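Local coordinates for ORF10 (Moritella marina, PDB 6RIW), which forms the ketosynthase-chain length factor didomain of a polyunsaturated fatty acid synthase, whose ketosynthase activity probably extends the growing acyl chain by carbon-carbon condensation, at residues E531-D536 / K908-G913; C549-Q554 / G583-L588. All coordinates share one frame; numbering follows the deposited sequence.

Contact 1: residues E531-D536 / K908-G913; sequences EQLDID and KTIKLG
Strands 532-536 and 907-911 pair as a two-stranded antiparallel sheet, Q532 to I535 set against K911 to K908, the first from the second ketosynthase-like half of the didomain and the other from far along the chain. L533 and I910 form a hydrogen-bonded pair, with I910 N to L533 O at 2.9 Å and L533 N to I910 O at 3.0 Å; I535 and K908 repeat the pattern. Just beyond the strands, L912 N donates to E531 O, and a water bridges that same oxygen to L912 O.

On the polar face, K911 lies alongside Q532, and its NZ reaches Q532 OE1 at 2.9 Å almost in line with the C=O bond. The turn at the end of K911 (chi4 -66°) swings NZ back to where it also makes a salt bridge with E531 OE2, 3.3 Å away; R499 holds the other carboxylate oxygen, E531 OE1. Beside them, T909 CG2 packs over one face of the Q532 amide, 3.6 Å from its NE2, while T909 OG1 donates to D534 OD1 from well above the carboxylate plane. A leucine in place of Q532 would probably leave the K911 ammonium with E531 as its remaining partner here and less firmly fixed.

L533, I535 and I910 give the other face its aliphatic part, L533 and I535 being buried; K908, at the edge of this face, is exposed, as suits a lysine. I535 CG2 meets I910 CD1 at 3.8 Å, and the loop residue L912 extends this packing, its CD1 4.2 Å from L533 CD2. This face rests on helix 552-567, where L533 touches M556, I910 touches L555 and L912 touches P552, while F537 and F540 of helix 537-540 cover the end near K908 and I535.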
loop_
_atom_site.group_PDB
_atom_site.type_symbol
_atom_site.label_atom_id
_atom_site.label_comp_id
_atom_site.label_asym_id
_atom_site.label_seq_id
_atom_site.Cartn_x
_atom_site.Cartn_y
_atom_site.Cartn_z
ATOM N N GLU A 531 8.436 18.088 14.274
ATOM C CA GLU A 531 9.192 17.604 15.427
ATOM C C GLU A 531 8.359 16.661 16.288
ATOM O O GLU A 531 8.874 15.657 16.793
ATOM C CB GLU A 531 9.709 18.786 16.267
ATOM C CG GLU A 531 10.295 18.342 17.634
ATOM C CD GLU A 531 11.200 19.390 18.291
ATOM O OE1 GLU A 531 11.131 20.585 17.914
ATOM O OE2 GLU A 531 11.977 19.008 19.199
ATOM N N GLN A 532 7.071 16.950 16.448
ATOM C CA GLN A 532 6.216 16.205 17.364
ATOM C C GLN A 532 4.759 16.511 17.044
ATOM O O GLN A 532 4.442 17.495 16.376
ATOM C CB GLN A 532 6.532 16.561 18.823
ATOM C CG GLN A 532 6.342 18.033 19.134
ATOM C CD GLN A 532 6.983 18.430 20.466
ATOM O OE1 GLN A 532 8.121 18.061 20.758
ATOM N NE2 GLN A 532 6.243 19.163 21.278
ATOM N N LEU A 533 3.870 15.662 17.550
ATOM C CA LEU A 533 2.444 15.937 17.504
ATOM C C LEU A 533 1.837 15.733 18.886
ATOM O O LEU A 533 2.312 14.910 19.674
ATOM C CB LEU A 533 1.740 15.043 16.486
ATOM C CG LEU A 533 2.064 13.566 16.699
ATOM C CD1 LEU A 533 0.924 12.880 17.439
ATOM C CD2 LEU A 533 2.306 12.875 15.386
ATOM N N ASP A 534 0.781 16.490 19.171
ATOM C CA ASP A 534 -0.057 16.287 20.349
ATOM C C ASP A 534 -1.346 15.592 19.925
ATOM O O ASP A 534 -2.024 16.051 18.999
ATOM C CB ASP A 534 -0.405 17.614 21.022
ATOM C CG ASP A 534 0.813 18.458 21.348
ATOM O OD1 ASP A 534 1.963 18.024 21.093
ATOM O OD2 ASP A 534 0.605 19.578 21.868
ATOM N N ILE A 535 -1.692 14.501 20.601
ATOM C CA ILE A 535 -2.863 13.722 20.218
ATOM C C ILE A 535 -3.601 13.272 21.474
ATOM O O ILE A 535 -2.982 12.973 22.500
ATOM C CB ILE A 535 -2.457 12.528 19.324
ATOM C CG1 ILE A 535 -3.679 11.888 18.659
ATOM C CG2 ILE A 535 -1.646 11.507 20.099
ATOM C CD1 ILE A 535 -3.369 11.281 17.279
ATOM N N ASP A 536 -4.930 13.232 21.390
ATOM C CA ASP A 536 -5.783 12.804 22.504
ATOM C C ASP A 536 -5.872 11.283 22.499
ATOM O O ASP A 536 -6.616 10.701 21.708
ATOM C CB ASP A 536 -7.170 13.432 22.394
ATOM C CG ASP A 536 -8.184 12.814 23.365
ATOM O OD1 ASP A 536 -7.774 12.195 24.368
ATOM O OD2 ASP A 536 -9.398 12.962 23.128
ATOM N N LYS A 908 -1.255 13.603 24.778
ATOM C CA LYS A 908 0.139 13.236 24.943
ATOM C C LYS A 908 0.947 13.697 23.737
ATOM O O LYS A 908 0.444 13.739 22.609
ATOM C CB LYS A 908 0.292 11.727 25.130
ATOM C CG LYS A 908 -0.346 11.191 26.412
ATOM C CD LYS A 908 0.681 10.470 27.284
ATOM C CE LYS A 908 0.281 10.481 28.751
ATOM N NZ LYS A 908 1.441 10.768 29.642
ATOM N N THR A 909 2.209 14.036 23.989
ATOM C CA THR A 909 3.139 14.476 22.952
ATOM C C THR A 909 3.952 13.282 22.467
ATOM O O THR A 909 4.492 12.526 23.275
ATOM C CB THR A 909 4.067 15.567 23.482
ATOM O OG1 THR A 909 3.300 16.739 23.767
ATOM C CG2 THR A 909 5.143 15.910 22.452
ATOM N N ILE A 910 4.011 13.093 21.153
ATOM C CA ILE A 910 4.789 12.016 20.556
ATOM C C ILE A 910 5.789 12.647 19.601
ATOM O O ILE A 910 5.399 13.415 18.711
ATOM C CB ILE A 910 3.894 11.003 19.835
ATOM C CG1 ILE A 910 2.998 10.307 20.861
ATOM C CG2 ILE A 910 4.738 9.989 19.076
ATOM C CD1 ILE A 910 1.700 9.818 20.297
ATOM N N LYS A 911 7.072 12.356 19.810
ATOM C CA LYS A 911 8.134 12.896 18.975
ATOM C C LYS A 911 8.392 11.966 17.801
ATOM O O LYS A 911 8.348 10.741 17.943
ATOM C CB LYS A 911 9.422 13.090 19.782
ATOM C CG LYS A 911 9.376 14.312 20.697
ATOM C CD LYS A 911 10.641 14.453 21.527
ATOM C CE LYS A 911 10.627 15.744 22.347
ATOM N NZ LYS A 911 10.675 16.955 21.470
ATOM N N LEU A 912 8.641 12.555 16.636
ATOM C CA LEU A 912 9.043 11.773 15.473
ATOM C C LEU A 912 10.521 11.394 15.608
ATOM O O LEU A 912 11.289 12.041 16.323
ATOM C CB LEU A 912 8.793 12.565 14.189
ATOM C CG LEU A 912 7.348 12.482 13.677
ATOM C CD1 LEU A 912 6.416 13.262 14.583
ATOM C CD2 LEU A 912 7.277 13.038 12.256
ATOM N N GLY A 913 10.918 10.333 14.917
ATOM C CA GLY A 913 12.235 9.782 15.131
ATOM C C GLY A 913 12.206 8.920 16.373
ATOM O O GLY A 913 11.259 8.158 16.595
HETATM O O HOH W 1 11.517 14.737 16.546
#

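Contact 2: residues C549-Q554 / G583-L588; sequences CLIPQQ and GMELEL
Q553 and E585 carry most of the polar contact; the two side chains run antiparallel alongside one another, the flat amide turned 50° from the carboxylate. The one direct hydrogen bond runs from Q553 NE2 to G583 O at 3.2 Å. It is bent at the hydrogen (136°), although the oxygen points almost straight at the nitrogen and lies close to the amide plane. Q553 extends fully, with CG anti to the backbone N (chi1 -175°), which carries the amide across to the loop; glutamine suits the place because it can donate and accept at once.

Two waters complete the polar link. One accepts from Q553 N and donates to E585 OE1. The other donates to Q553 OE1 and accepts from E585 N. E585 OE2 turns back on its own segment, taking E587 N at 3.0 Å through its anti lone pair, so both carboxylate oxygens of this buried acid are engaged.

Apolar contact is slighter: I551 CD1 lies 4.0 Å from E585 CG and 4.5 Å from L588 CD2, while F640 touches both I551 and L588.

The glutamine bond and two bridging waters thus join helix 552-567 to the loop after strand 576-581. The setting is that of an alpha-helix start, where first-turn N-H groups lack an i-4 carbonyl: in this thiolase-type ketosynthase half, the E585 carboxylate satisfies Q553 N through water.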
loop_
_atom_site.group_PDB
_atom_site.type_symbol
_atom_site.label_atom_id
_atom_site.label_comp_id
_atom_site.label_asym_id
_atom_site.label_seq_id
_atom_site.Cartn_x
_atom_site.Cartn_y
_atom_site.Cartn_z
ATOM N N CYS A 549 3.184 2.020 21.274
ATOM C CA CYS A 549 2.516 3.146 20.647
ATOM C C CYS A 549 2.431 2.932 19.139
ATOM O O CYS A 549 3.274 2.253 18.545
ATOM C CB CYS A 549 3.274 4.433 20.955
ATOM S SG CYS A 549 2.372 5.941 20.599
ATOM N N LEU A 550 1.405 3.514 18.520
ATOM C CA LEU A 550 1.308 3.484 17.062
ATOM C C LEU A 550 2.337 4.429 16.440
ATOM O O LEU A 550 2.655 5.480 16.995
ATOM C CB LEU A 550 -0.096 3.883 16.600
ATOM C CG LEU A 550 -1.313 3.288 17.312
ATOM C CD1 LEU A 550 -2.571 3.691 16.541
ATOM C CD2 LEU A 550 -1.209 1.770 17.405
ATOM N N ILE A 551 2.852 4.062 15.266
ATOM C CA ILE A 551 3.877 4.894 14.635
ATOM C C ILE A 551 3.267 6.234 14.216
ATOM O O ILE A 551 2.050 6.327 13.977
ATOM C CB ILE A 551 4.543 4.181 13.439
ATOM C CG1 ILE A 551 3.532 3.895 12.309
ATOM C CG2 ILE A 551 5.251 2.899 13.899
ATOM C CD1 ILE A 551 4.210 3.584 10.927
ATOM N N PRO A 552 4.074 7.289 14.110
ATOM C CA PRO A 552 3.520 8.616 13.774
ATOM C C PRO A 552 2.822 8.685 12.432
ATOM O O PRO A 552 1.889 9.481 12.303
ATOM C CB PRO A 552 4.757 9.527 13.816
ATOM C CG PRO A 552 5.684 8.845 14.777
ATOM C CD PRO A 552 5.476 7.370 14.566
ATOM N N GLN A 553 3.205 7.869 11.432
ATOM C CA GLN A 553 2.478 7.896 10.154
ATOM C C GLN A 553 0.974 7.692 10.366
ATOM O O GLN A 553 0.143 8.399 9.777
ATOM C CB GLN A 553 3.024 6.830 9.189
ATOM C CG GLN A 553 2.376 6.899 7.765
ATOM C CD GLN A 553 2.688 5.695 6.884
ATOM O OE1 GLN A 553 2.539 4.544 7.303
ATOM N NE2 GLN A 553 3.099 5.958 5.641
ATOM N N GLN A 554 0.605 6.735 11.215
ATOM C CA GLN A 554 -0.814 6.467 11.430
ATOM C C GLN A 554 -1.453 7.515 12.339
ATOM O O GLN A 554 -2.575 7.958 12.077
ATOM C CB GLN A 554 -0.992 5.056 11.987
ATOM C CG GLN A 554 -0.534 3.985 10.969
ATOM C CD GLN A 554 -1.347 2.682 11.029
ATOM O OE1 GLN A 554 -2.105 2.439 11.978
ATOM N NE2 GLN A 554 -1.183 1.835 10.001
ATOM N N GLY A 583 2.682 6.255 0.657
ATOM C CA GLY A 583 3.611 5.210 0.295
ATOM C C GLY A 583 4.132 4.591 1.584
ATOM O O GLY A 583 3.732 4.984 2.686
ATOM N N MET A 584 5.025 3.616 1.444
ATOM C CA MET A 584 5.446 2.928 2.667
ATOM C C MET A 584 6.207 3.882 3.583
ATOM O O MET A 584 6.887 4.814 3.131
ATOM C CB MET A 584 6.280 1.670 2.355
ATOM C CG MET A 584 7.649 1.873 1.755
ATOM S SD MET A 584 8.760 0.425 2.066
ATOM C CE MET A 584 8.854 0.443 3.804
ATOM N N GLU A 585 6.024 3.692 4.881
ATOM C CA GLU A 585 6.867 4.344 5.873
ATOM C C GLU A 585 8.248 3.720 5.769
ATOM O O GLU A 585 8.441 2.569 6.168
ATOM C CB GLU A 585 6.277 4.148 7.267
ATOM C CG GLU A 585 7.141 4.711 8.404
ATOM C CD GLU A 585 7.564 6.155 8.151
ATOM O OE1 GLU A 585 6.749 7.075 8.432
ATOM O OE2 GLU A 585 8.717 6.373 7.687
ATOM N N LEU A 586 9.191 4.453 5.188
ATOM C CA LEU A 586 10.535 3.917 5.016
ATOM C C LEU A 586 11.218 3.618 6.346
ATOM O O LEU A 586 12.139 2.784 6.378
ATOM C CB LEU A 586 11.351 4.901 4.192
ATOM C CG LEU A 586 10.835 5.137 2.749
ATOM C CD1 LEU A 586 11.630 6.285 2.102
ATOM C CD2 LEU A 586 10.946 3.867 1.901
ATOM N N GLU A 587 10.798 4.275 7.450
ATOM C CA GLU A 587 11.366 3.948 8.760
ATOM C C GLU A 587 11.027 2.531 9.211
ATOM O O GLU A 587 11.631 2.042 10.181
ATOM C CB GLU A 587 10.918 4.962 9.833
ATOM C CG GLU A 587 11.476 6.363 9.579
ATOM C CD GLU A 587 11.164 7.344 10.715
ATOM O OE1 GLU A 587 10.302 7.039 11.575
ATOM O OE2 GLU A 587 11.778 8.426 10.740
ATOM N N LEU A 588 10.116 1.841 8.522
ATOM C CA LEU A 588 9.859 0.446 8.860
ATOM C C LEU A 588 11.086 -0.454 8.701
ATOM O O LEU A 588 11.112 -1.552 9.284
ATOM C CB LEU A 588 8.709 -0.101 7.999
ATOM C CG LEU A 588 7.302 0.466 8.283
ATOM C CD1 LEU A 588 6.300 -0.199 7.345
ATOM C CD2 LEU A 588 6.920 0.258 9.730
HETATM O O HOH W 2 5.871 6.946 11.070
HETATM O O HOH W 3 3.683 2.328 5.781
#

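Past the first ketosynthase half, the chain enters strand 532-536 and helix 537-540, then reaches C549-Q554 at the start of helix 552-567. Contact 2 closes a short loop, 28 residues lying between its segments, when the chain returns after strand 576-581. Contact 1 closes a far longer one, 371 residues, only when strand 907-911 arrives, so contact 2 falls wholly within its span and the two do not cross. Their centres are about 13 Å apart and they touch directly: L912 CG packs 3.9 Å from P552 CB, and I910 CD1 lies equally near C549 SG. The region around the start of helix 552-567 thus links the late-arriving strand to the loop leading into helix 589-595.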